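Local coordinates for protein agmatine ureohydrolase (Thermoplasma volcanium GSS1, PDB 3PZL) that probably hydrolyses agmatine to putrescine and urea, as a member of the arginase family that binds two manganese ions per subunit, at residues V138-V143 with R223-V228; E216-S221 with I258-Y263; I42-T47 with E94-V99. All coordinates share one frame; numbering follows the deposited sequence.

Contact 1: residues V138-V143 with R223-V228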
loop_
_atom_site.group_PDB
_atom_site.type_symbol
_atom_site.label_atom_id
_atom_site.label_comp_id
_atom_site.label_asym_id
_atom_site.label_seq_id
_atom_site.Cartn_x
_atom_site.Cartn_y
_atom_site.Cartn_z
ATOM N N VAL B 138 -36.072 2.035 26.339
ATOM C CA VAL B 138 -34.736 2.141 25.769
ATOM C C VAL B 138 -34.677 3.313 24.784
ATOM O O VAL B 138 -35.524 3.431 23.924
ATOM C CB VAL B 138 -34.320 0.804 25.051
ATOM C CG1 VAL B 138 -32.945 0.926 24.410
ATOM C CG2 VAL B 138 -34.320 -0.363 26.013
ATOM N N ASP B 139 -33.672 4.173 24.919
ATOM C CA ASP B 139 -33.400 5.216 23.926
ATOM C C ASP B 139 -32.152 4.854 23.118
ATOM O O ASP B 139 -31.327 4.046 23.557
ATOM C CB ASP B 139 -33.186 6.563 24.607
ATOM C CG ASP B 139 -34.486 7.161 25.167
ATOM O OD1 ASP B 139 -34.426 8.258 25.781
ATOM O OD2 ASP B 139 -35.579 6.569 24.984
ATOM N N LEU B 140 -32.026 5.458 21.936
ATOM C CA LEU B 140 -30.962 5.147 21.003
ATOM C C LEU B 140 -29.948 6.281 20.955
ATOM O O LEU B 140 -30.322 7.433 20.742
ATOM C CB LEU B 140 -31.545 4.908 19.611
ATOM C CG LEU B 140 -30.579 4.583 18.449
ATOM C CD1 LEU B 140 -29.928 3.237 18.604
ATOM C CD2 LEU B 140 -31.295 4.649 17.127
ATOM N N VAL B 141 -28.671 5.945 21.171
ATOM C CA VAL B 141 -27.596 6.944 21.129
ATOM C C VAL B 141 -26.584 6.611 20.049
ATOM O O VAL B 141 -25.856 5.630 20.161
ATOM C CB VAL B 141 -26.854 7.121 22.467
ATOM C CG1 VAL B 141 -25.928 8.303 22.358
ATOM C CG2 VAL B 141 -27.839 7.335 23.636
ATOM N N ILE B 142 -26.544 7.461 19.026
ATOM C CA ILE B 142 -25.760 7.213 17.844
ATOM C C ILE B 142 -24.535 8.140 17.718
ATOM O O ILE B 142 -24.650 9.362 17.884
ATOM C CB ILE B 142 -26.626 7.354 16.568
ATOM C CG1 ILE B 142 -27.919 6.548 16.698
ATOM C CG2 ILE B 142 -25.819 6.924 15.340
ATOM C CD1 ILE B 142 -28.753 6.510 15.473
ATOM N N VAL B 143 -23.373 7.547 17.433
ATOM C CA VAL B 143 -22.189 8.319 17.080
ATOM C C VAL B 143 -22.045 8.184 15.601
ATOM O O VAL B 143 -21.990 7.074 15.097
ATOM C CB VAL B 143 -20.931 7.751 17.701
ATOM C CG1 VAL B 143 -19.686 8.397 17.055
ATOM C CG2 VAL B 143 -20.949 7.943 19.211
ATOM N N ARG B 223 -32.728 3.464 29.982
ATOM C CA ARG B 223 -31.818 2.533 29.339
ATOM C C ARG B 223 -31.399 3.050 27.955
ATOM O O ARG B 223 -32.077 3.914 27.369
ATOM C CB ARG B 223 -32.467 1.148 29.259
ATOM C CG ARG B 223 -32.516 0.441 30.613
ATOM C CD ARG B 223 -33.694 -0.471 30.664
ATOM N NE ARG B 223 -33.423 -1.817 30.172
ATOM C CZ ARG B 223 -34.338 -2.590 29.584
ATOM N NH1 ARG B 223 -35.574 -2.131 29.388
ATOM N NH2 ARG B 223 -34.015 -3.821 29.169
ATOM N N VAL B 224 -30.278 2.552 27.436
ATOM C CA VAL B 224 -29.921 2.886 26.059
ATOM C C VAL B 224 -29.411 1.727 25.213
ATOM O O VAL B 224 -29.079 0.634 25.707
ATOM C CB VAL B 224 -28.952 4.054 25.975
ATOM C CG1 VAL B 224 -29.570 5.297 26.594
ATOM C CG2 VAL B 224 -27.609 3.720 26.632
ATOM N N TYR B 225 -29.400 1.977 23.910
ATOM C CA TYR B 225 -28.682 1.155 22.965
ATOM C C TYR B 225 -27.699 2.117 22.306
ATOM O O TYR B 225 -28.076 3.245 21.936
ATOM C CB TYR B 225 -29.641 0.506 21.949
ATOM C CG TYR B 225 -28.926 -0.345 20.922
ATOM C CD1 TYR B 225 -28.358 0.237 19.793
ATOM C CD2 TYR B 225 -28.808 -1.730 21.088
ATOM C CE1 TYR B 225 -27.682 -0.532 18.852
ATOM C CE2 TYR B 225 -28.131 -2.517 20.148
ATOM C CZ TYR B 225 -27.573 -1.913 19.029
ATOM O OH TYR B 225 -26.888 -2.629 18.071
ATOM N N ILE B 226 -26.443 1.683 22.181
ATOM C CA ILE B 226 -25.397 2.538 21.628
ATOM C C ILE B 226 -24.939 2.025 20.285
ATOM O O ILE B 226 -24.447 0.909 20.169
ATOM C CB ILE B 226 -24.170 2.650 22.540
ATOM C CG1 ILE B 226 -24.595 2.911 23.981
ATOM C CG2 ILE B 226 -23.253 3.754 22.022
ATOM C CD1 ILE B 226 -23.467 3.012 24.954
ATOM N N SER B 227 -25.099 2.857 19.270
ATOM C CA SER B 227 -24.656 2.510 17.928
ATOM C C SER B 227 -23.554 3.465 17.434
ATOM O O SER B 227 -23.787 4.685 17.291
ATOM C CB SER B 227 -25.826 2.534 16.978
ATOM O OG SER B 227 -25.417 1.933 15.785
ATOM N N VAL B 228 -22.357 2.919 17.199
ATOM C CA VAL B 228 -21.218 3.732 16.804
ATOM C C VAL B 228 -20.864 3.575 15.314
ATOM O O VAL B 228 -20.313 2.542 14.880
ATOM C CB VAL B 228 -20.016 3.428 17.642
ATOM C CG1 VAL B 228 -18.961 4.412 17.362
ATOM C CG2 VAL B 228 -20.349 3.502 19.070
#
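Leu140 and Tyr225 lie side by side on two neighbouring parallel strands, 138-143 and 223-228, with Leu140 CD1 3.6 Å from Tyr225 CD1. Five backbone bonds join the strands, from Asp139 N to Arg223 O at one end to Val143 N to Ser227 O at the other; the bond from Val141 N to Tyr225 O is nearly straight (173°). The middle and C-terminal parts are closely packed and buried. On the face opposite Leu140 and Tyr225, Val141 CG2 meets Val224 CG1 at 4.0 Å, and Val143 CB rests against Val228 CG1 at 3.9 Å. The solvent side lies at the N-terminal end, where Arg223 and Asp139 are partly exposed: Val138 CG2 sits over the rim of one face of the Arg223 guanidinium, 4.0 Å from NH1, and that arginine pairs with Asp137, while Asp139 reaches Ser221. Ser227 OG, turned anti to the backbone N (chi1 -168°), bonds to Asp269 and His124, a manganese ligand, so the strand supplies a second-shell group to the metal site. In the central parallel sheet of the arginase fold, strand 265-271 flanks 223-229 and strand 176-180 flanks 138-143, while helix 251-261 packs over Val141, Val143 and Ile226.

Contact 2: residues E216-S221 with I258-Y263; sequences EVDRKS and IERLSY
Asp218, in the last turn of helix 202-220, faces Leu261 of the 258-263 segment, with their CA atoms 7.1 Å apart. Its carboxylate carries the polar half of the contact. Tyr263 OH donates over 2.7 Å to Asp218 OD1, which accepts through its syn lone pair, on the side of the other oxygen, and the phenol ring is turned 74° from the carboxylate plane. Asp218 OD2 takes a weak, bent bond from Arg260 NH2, a 3.3 Å salt bridge in which the two flat groups stand 56° apart. The arginine folds back at chi2 and chi3 to bring this nitrogen round, and NH2 also pairs with Glu215. Both helices belong to the layer packed on one face of the central sheet in this α/β fold, and their ends are joined here beyond the sheet-facing apolar seam, where Val217 CG1 meets Leu261 CD2 at 4.3 Å. Lys264 gives Asp218 OD1 a further cationic partner, which would probably stabilise the ionised carboxylate. A phenylalanine in place of Tyr263 would probably leave Asp218 OD1 without its hydroxyl donor, with the charge of Lys264 still nearby. The tyrosine ring stacks in addition on Tyr300 of helix 281-303.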
loop_
_atom_site.group_PDB
_atom_site.type_symbol
_atom_site.label_atom_id
_atom_site.label_comp_id
_atom_site.label_asym_id
_atom_site.label_seq_id
_atom_site.Cartn_x
_atom_site.Cartn_y
_atom_site.Cartn_z
ATOM N N GLU B 216 -27.159 15.237 29.319
ATOM C CA GLU B 216 -28.543 15.298 28.859
ATOM C C GLU B 216 -29.134 13.884 28.712
ATOM O O GLU B 216 -30.124 13.560 29.381
ATOM C CB GLU B 216 -28.697 16.101 27.551
ATOM C CG GLU B 216 -28.265 17.566 27.600
ATOM C CD GLU B 216 -28.214 18.213 26.210
ATOM O OE1 GLU B 216 -28.392 17.497 25.189
ATOM O OE2 GLU B 216 -27.971 19.447 26.127
ATOM N N VAL B 217 -28.499 13.045 27.887
ATOM C CA VAL B 217 -28.928 11.650 27.653
ATOM C C VAL B 217 -29.056 10.828 28.946
ATOM O O VAL B 217 -30.075 10.211 29.198
ATOM C CB VAL B 217 -27.958 10.908 26.691
ATOM C CG1 VAL B 217 -28.385 9.493 26.491
ATOM C CG2 VAL B 217 -27.901 11.620 25.345
ATOM N N ASP B 218 -28.014 10.815 29.761
ATOM C CA ASP B 218 -28.078 10.114 31.032
ATOM C C ASP B 218 -29.306 10.473 31.897
ATOM O O ASP B 218 -29.934 9.599 32.488
ATOM C CB ASP B 218 -26.805 10.331 31.830
ATOM C CG ASP B 218 -26.532 9.190 32.790
ATOM O OD1 ASP B 218 -27.305 8.213 32.800
ATOM O OD2 ASP B 218 -25.537 9.252 33.531
ATOM N N ARG B 219 -29.652 11.755 31.965
ATOM C CA ARG B 219 -30.806 12.181 32.750
ATOM C C ARG B 219 -32.132 11.761 32.139
ATOM O O ARG B 219 -33.015 11.287 32.847
ATOM C CB ARG B 219 -30.776 13.691 32.966
ATOM C CG ARG B 219 -29.780 14.104 34.032
ATOM C CD ARG B 219 -29.428 15.569 33.905
ATOM N NE ARG B 219 -28.569 16.054 35.003
ATOM C CZ ARG B 219 -27.244 15.862 35.082
ATOM N NH1 ARG B 219 -26.619 15.156 34.129
ATOM N NH2 ARG B 219 -26.544 16.365 36.113
ATOM N N LYS B 220 -32.256 11.924 30.825
ATOM C CA LYS B 220 -33.493 11.633 30.105
ATOM C C LYS B 220 -33.879 10.153 30.058
ATOM O O LYS B 220 -35.014 9.801 30.320
ATOM C CB LYS B 220 -33.417 12.192 28.678
ATOM C CG LYS B 220 -34.721 12.052 27.933
ATOM C CD LYS B 220 -34.793 12.968 26.732
ATOM C CE LYS B 220 -36.272 13.062 26.223
ATOM N NZ LYS B 220 -36.240 13.560 24.792
ATOM N N SER B 221 -32.921 9.301 29.719
ATOM C CA SER B 221 -33.165 7.896 29.395
ATOM C C SER B 221 -32.885 6.951 30.551
ATOM O O SER B 221 -31.928 7.120 31.301
ATOM C CB SER B 221 -32.245 7.510 28.254
ATOM O OG SER B 221 -32.162 8.555 27.286
ATOM N N ILE B 258 -18.991 6.146 25.994
ATOM C CA ILE B 258 -19.226 4.760 26.302
ATOM C C ILE B 258 -19.006 4.500 27.775
ATOM O O ILE B 258 -19.866 3.927 28.444
ATOM C CB ILE B 258 -18.332 3.859 25.432
ATOM C CG1 ILE B 258 -18.672 4.077 23.939
ATOM C CG2 ILE B 258 -18.493 2.406 25.823
ATOM C CD1 ILE B 258 -17.724 3.466 22.974
ATOM N N GLU B 259 -17.841 4.902 28.272
ATOM C CA GLU B 259 -17.510 4.894 29.710
ATOM C C GLU B 259 -18.784 5.241 30.534
ATOM O O GLU B 259 -19.239 4.464 31.369
ATOM C CB GLU B 259 -16.470 5.996 29.923
ATOM C CG GLU B 259 -15.425 5.775 30.932
ATOM C CD GLU B 259 -14.552 7.021 31.156
ATOM O OE1 GLU B 259 -15.039 8.166 31.065
ATOM O OE2 GLU B 259 -13.348 6.858 31.430
ATOM N N ARG B 260 -19.357 6.406 30.233
ATOM C CA ARG B 260 -20.428 7.009 30.994
ATOM C C ARG B 260 -21.816 6.375 30.804
ATOM O O ARG B 260 -22.674 6.534 31.649
ATOM C CB ARG B 260 -20.496 8.483 30.614
ATOM C CG ARG B 260 -19.377 9.348 31.178
ATOM C CD ARG B 260 -19.498 9.559 32.692
ATOM N NE ARG B 260 -20.864 9.852 33.149
ATOM C CZ ARG B 260 -21.551 10.966 32.858
ATOM N NH1 ARG B 260 -21.035 11.923 32.079
ATOM N NH2 ARG B 260 -22.785 11.117 33.325
ATOM N N LEU B 261 -22.016 5.651 29.715
ATOM C CA LEU B 261 -23.329 5.149 29.359
ATOM C C LEU B 261 -23.501 3.622 29.301
ATOM O O LEU B 261 -24.602 3.137 29.050
ATOM C CB LEU B 261 -23.752 5.759 28.023
ATOM C CG LEU B 261 -24.671 6.969 28.031
ATOM C CD1 LEU B 261 -24.560 7.816 29.287
ATOM C CD2 LEU B 261 -24.392 7.814 26.826
ATOM N N SER B 262 -22.431 2.868 29.516
ATOM C CA SER B 262 -22.467 1.420 29.260
ATOM C C SER B 262 -23.230 0.691 30.364
ATOM O O SER B 262 -23.722 -0.407 30.149
ATOM C CB SER B 262 -21.069 0.851 29.144
ATOM O OG SER B 262 -20.379 1.155 30.327
ATOM N N TYR B 263 -23.333 1.308 31.533
ATOM C CA TYR B 263 -24.116 0.747 32.624
ATOM C C TYR B 263 -25.639 0.707 32.372
ATOM O O TYR B 263 -26.348 -0.041 33.008
ATOM C CB TYR B 263 -23.804 1.505 33.922
ATOM C CG TYR B 263 -24.547 2.810 34.108
ATOM C CD1 TYR B 263 -24.158 3.961 33.424
ATOM C CD2 TYR B 263 -25.620 2.902 35.008
ATOM C CE1 TYR B 263 -24.828 5.163 33.601
ATOM C CE2 TYR B 263 -26.307 4.104 35.208
ATOM C CZ TYR B 263 -25.908 5.228 34.499
ATOM O OH TYR B 263 -26.578 6.414 34.679
#

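Contact 3: residues I42-T47 with E94-V99; sequences IPFDNT and EDVEYV
Phe44 packs its ring against Val96 and Val99, joining the 42-47 loop, which leaves the C-terminal end of strand 37-42 of the parallel sheet on the manganese side, to the start of helix 96-112. Its CG stands anti to the backbone N (chi1 172°), which carries the ring out of the loop toward the helix. Val96 CG2 comes to the ring edge, near its plane, 3.5 Å from Phe44 CZ, the valine standing roughly perpendicular to the phenylalanine side chain. Val99 divides its branches between two partners: CG2 reaches Phe44 CD1 at 3.9 Å, while its first torsion (chi1 167°) swings CG1 to the far side from the backbone N, where it meets Ile42 CG2 at 3.7 Å. One face of the Phe44 ring lies under the backbone N of Asn46, 3.7 Å above its centre. The Asn46 side chain reaches toward the 94-99 segment, and ND2 donates to Glu94 O over 3.2 Å, on a carbonyl lone pair and fairly straight (162°). Asn46 OD1 is taken by Arg52 of the same chain, so both ends of the amide are engaged. Asp95 N-caps the helix through a weak bond from Tyr98 N. Arg52 and Met154 of the second subunit pack on Asn46 and Glu94. The buried Phe44, Ile42 and valines thus set the position of the loop, while the Asn46 bond satisfies the Glu94 carbonyl and probably limits how the loop can turn.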
loop_
_atom_site.group_PDB
_atom_site.type_symbol
_atom_site.label_atom_id
_atom_site.label_comp_id
_atom_site.label_asym_id
_atom_site.label_seq_id
_atom_site.Cartn_x
_atom_site.Cartn_y
_atom_site.Cartn_z
ATOM N N ILE B 42 -21.538 -9.484 11.500
ATOM C CA ILE B 42 -22.458 -9.495 10.382
ATOM C C ILE B 42 -21.747 -8.834 9.196
ATOM O O ILE B 42 -21.631 -7.626 9.136
ATOM C CB ILE B 42 -23.773 -8.798 10.813
ATOM C CG1 ILE B 42 -24.555 -9.771 11.701
ATOM C CG2 ILE B 42 -24.618 -8.327 9.618
ATOM C CD1 ILE B 42 -25.564 -9.132 12.537
ATOM N N PRO B 43 -21.229 -9.636 8.263
ATOM C CA PRO B 43 -20.419 -9.119 7.175
ATOM C C PRO B 43 -21.250 -8.647 5.994
ATOM O O PRO B 43 -21.274 -9.298 4.946
ATOM C CB PRO B 43 -19.558 -10.325 6.777
ATOM C CG PRO B 43 -20.180 -11.509 7.431
ATOM C CD PRO B 43 -21.382 -11.093 8.180
ATOM N N PHE B 44 -21.935 -7.528 6.153
ATOM C CA PHE B 44 -22.832 -7.064 5.102
ATOM C C PHE B 44 -22.501 -5.650 4.666
ATOM O O PHE B 44 -22.199 -4.783 5.471
ATOM C CB PHE B 44 -24.299 -7.175 5.505
ATOM C CG PHE B 44 -25.223 -6.544 4.522
ATOM C CD1 PHE B 44 -25.661 -7.262 3.426
ATOM C CD2 PHE B 44 -25.649 -5.226 4.686
ATOM C CE1 PHE B 44 -26.515 -6.691 2.514
ATOM C CE2 PHE B 44 -26.496 -4.652 3.778
ATOM C CZ PHE B 44 -26.930 -5.386 2.692
ATOM N N ASP B 45 -22.635 -5.410 3.371
ATOM C CA ASP B 45 -21.912 -4.321 2.747
ATOM C C ASP B 45 -22.657 -3.755 1.568
ATOM O O ASP B 45 -22.278 -2.705 1.044
ATOM C CB ASP B 45 -20.612 -4.911 2.200
ATOM C CG ASP B 45 -19.525 -3.943 2.211
ATOM O OD1 ASP B 45 -19.872 -2.740 2.387
ATOM O OD2 ASP B 45 -18.340 -4.362 2.044
ATOM N N ASN B 46 -23.684 -4.479 1.132
ATOM C CA ASN B 46 -24.222 -4.321 -0.203
ATOM C C ASN B 46 -25.181 -3.147 -0.333
ATOM O O ASN B 46 -26.235 -3.230 -0.978
ATOM C CB ASN B 46 -24.874 -5.628 -0.678
ATOM C CG ASN B 46 -24.779 -5.799 -2.163
ATOM O OD1 ASN B 46 -23.731 -5.516 -2.758
ATOM N ND2 ASN B 46 -25.874 -6.233 -2.780
ATOM N N THR B 47 -24.806 -2.043 0.283
ATOM C CA THR B 47 -25.521 -0.802 0.072
ATOM C C THR B 47 -24.509 0.358 0.089
ATOM O O THR B 47 -24.884 1.522 -0.112
ATOM C CB THR B 47 -26.686 -0.635 1.123
ATOM O OG1 THR B 47 -27.894 -0.245 0.470
ATOM C CG2 THR B 47 -26.367 0.369 2.181
ATOM N N GLU B 94 -26.681 -10.715 -0.202
ATOM C CA GLU B 94 -26.782 -9.456 -0.939
ATOM C C GLU B 94 -28.048 -8.688 -0.603
ATOM O O GLU B 94 -28.221 -7.538 -1.027
ATOM C CB GLU B 94 -26.670 -9.701 -2.432
ATOM C CG GLU B 94 -25.235 -10.116 -2.842
ATOM C CD GLU B 94 -24.938 -10.041 -4.352
ATOM O OE1 GLU B 94 -25.898 -9.956 -5.162
ATOM O OE2 GLU B 94 -23.732 -10.118 -4.732
ATOM N N ASP B 95 -28.910 -9.322 0.186
ATOM C CA ASP B 95 -30.224 -8.791 0.493
ATOM C C ASP B 95 -30.324 -8.083 1.872
ATOM O O ASP B 95 -30.226 -8.730 2.930
ATOM C CB ASP B 95 -31.264 -9.917 0.379
ATOM C CG ASP B 95 -32.668 -9.442 0.715
ATOM O OD1 ASP B 95 -32.977 -8.225 0.517
ATOM O OD2 ASP B 95 -33.454 -10.293 1.181
ATOM N N VAL B 96 -30.548 -6.765 1.836
ATOM C CA VAL B 96 -30.614 -5.940 3.051
ATOM C C VAL B 96 -31.747 -6.395 3.983
ATOM O O VAL B 96 -31.512 -6.635 5.170
ATOM C CB VAL B 96 -30.726 -4.399 2.738
ATOM C CG1 VAL B 96 -30.263 -3.566 3.916
ATOM C CG2 VAL B 96 -29.897 -4.039 1.540
ATOM N N GLU B 97 -32.962 -6.523 3.447
ATOM C CA GLU B 97 -34.107 -6.953 4.252
ATOM C C GLU B 97 -33.794 -8.255 4.950
ATOM O O GLU B 97 -34.037 -8.376 6.134
ATOM C CB GLU B 97 -35.380 -7.108 3.425
ATOM C CG GLU B 97 -36.096 -5.801 3.053
ATOM C CD GLU B 97 -36.482 -5.758 1.536
ATOM O OE1 GLU B 97 -36.638 -6.842 0.893
ATOM O OE2 GLU B 97 -36.612 -4.631 0.975
ATOM N N TYR B 98 -33.241 -9.223 4.229
ATOM C CA TYR B 98 -32.883 -10.506 4.843
ATOM C C TYR B 98 -31.914 -10.421 6.035
ATOM O O TYR B 98 -32.065 -11.176 7.012
ATOM C CB TYR B 98 -32.347 -11.489 3.803
ATOM C CG TYR B 98 -31.941 -12.825 4.390
ATOM C CD1 TYR B 98 -32.896 -13.712 4.906
ATOM C CD2 TYR B 98 -30.593 -13.196 4.435
ATOM C CE1 TYR B 98 -32.515 -14.938 5.457
ATOM C CE2 TYR B 98 -30.201 -14.420 4.971
ATOM C CZ TYR B 98 -31.165 -15.287 5.480
ATOM O OH TYR B 98 -30.750 -16.494 6.012
ATOM N N VAL B 99 -30.922 -9.532 5.957
ATOM C CA VAL B 99 -29.973 -9.355 7.059
ATOM C C VAL B 99 -30.638 -8.651 8.255
ATOM O O VAL B 99 -30.640 -9.171 9.373
ATOM C CB VAL B 99 -28.699 -8.615 6.609
ATOM C CG1 VAL B 99 -27.893 -8.168 7.807
ATOM C CG2 VAL B 99 -27.832 -9.502 5.748
#

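In the fold
Contacts 1 and 2 touch: their centres lie 9 Å apart, Asp139 OD1 is 2.7 Å from Ser221 OG in a probable hydrogen bond, and Val141 CG2 packs 3.6 Å from Val217 CG1. Helix 202-220 leads into strand 223-229, which is followed in turn by helix 251-261. Contact 3 stands apart, its centre about 21 Å from that of contact 1 and 30 Å from that of contact 2, across the chain's centre from the latter. Contacts 1 and 3 both lie near the metal site, contact 1 nearer: the Ile142 side chain is about 6 Å, and that of Thr47 about 9 Å, from a bound manganese, whereas contact 2 lies away from it.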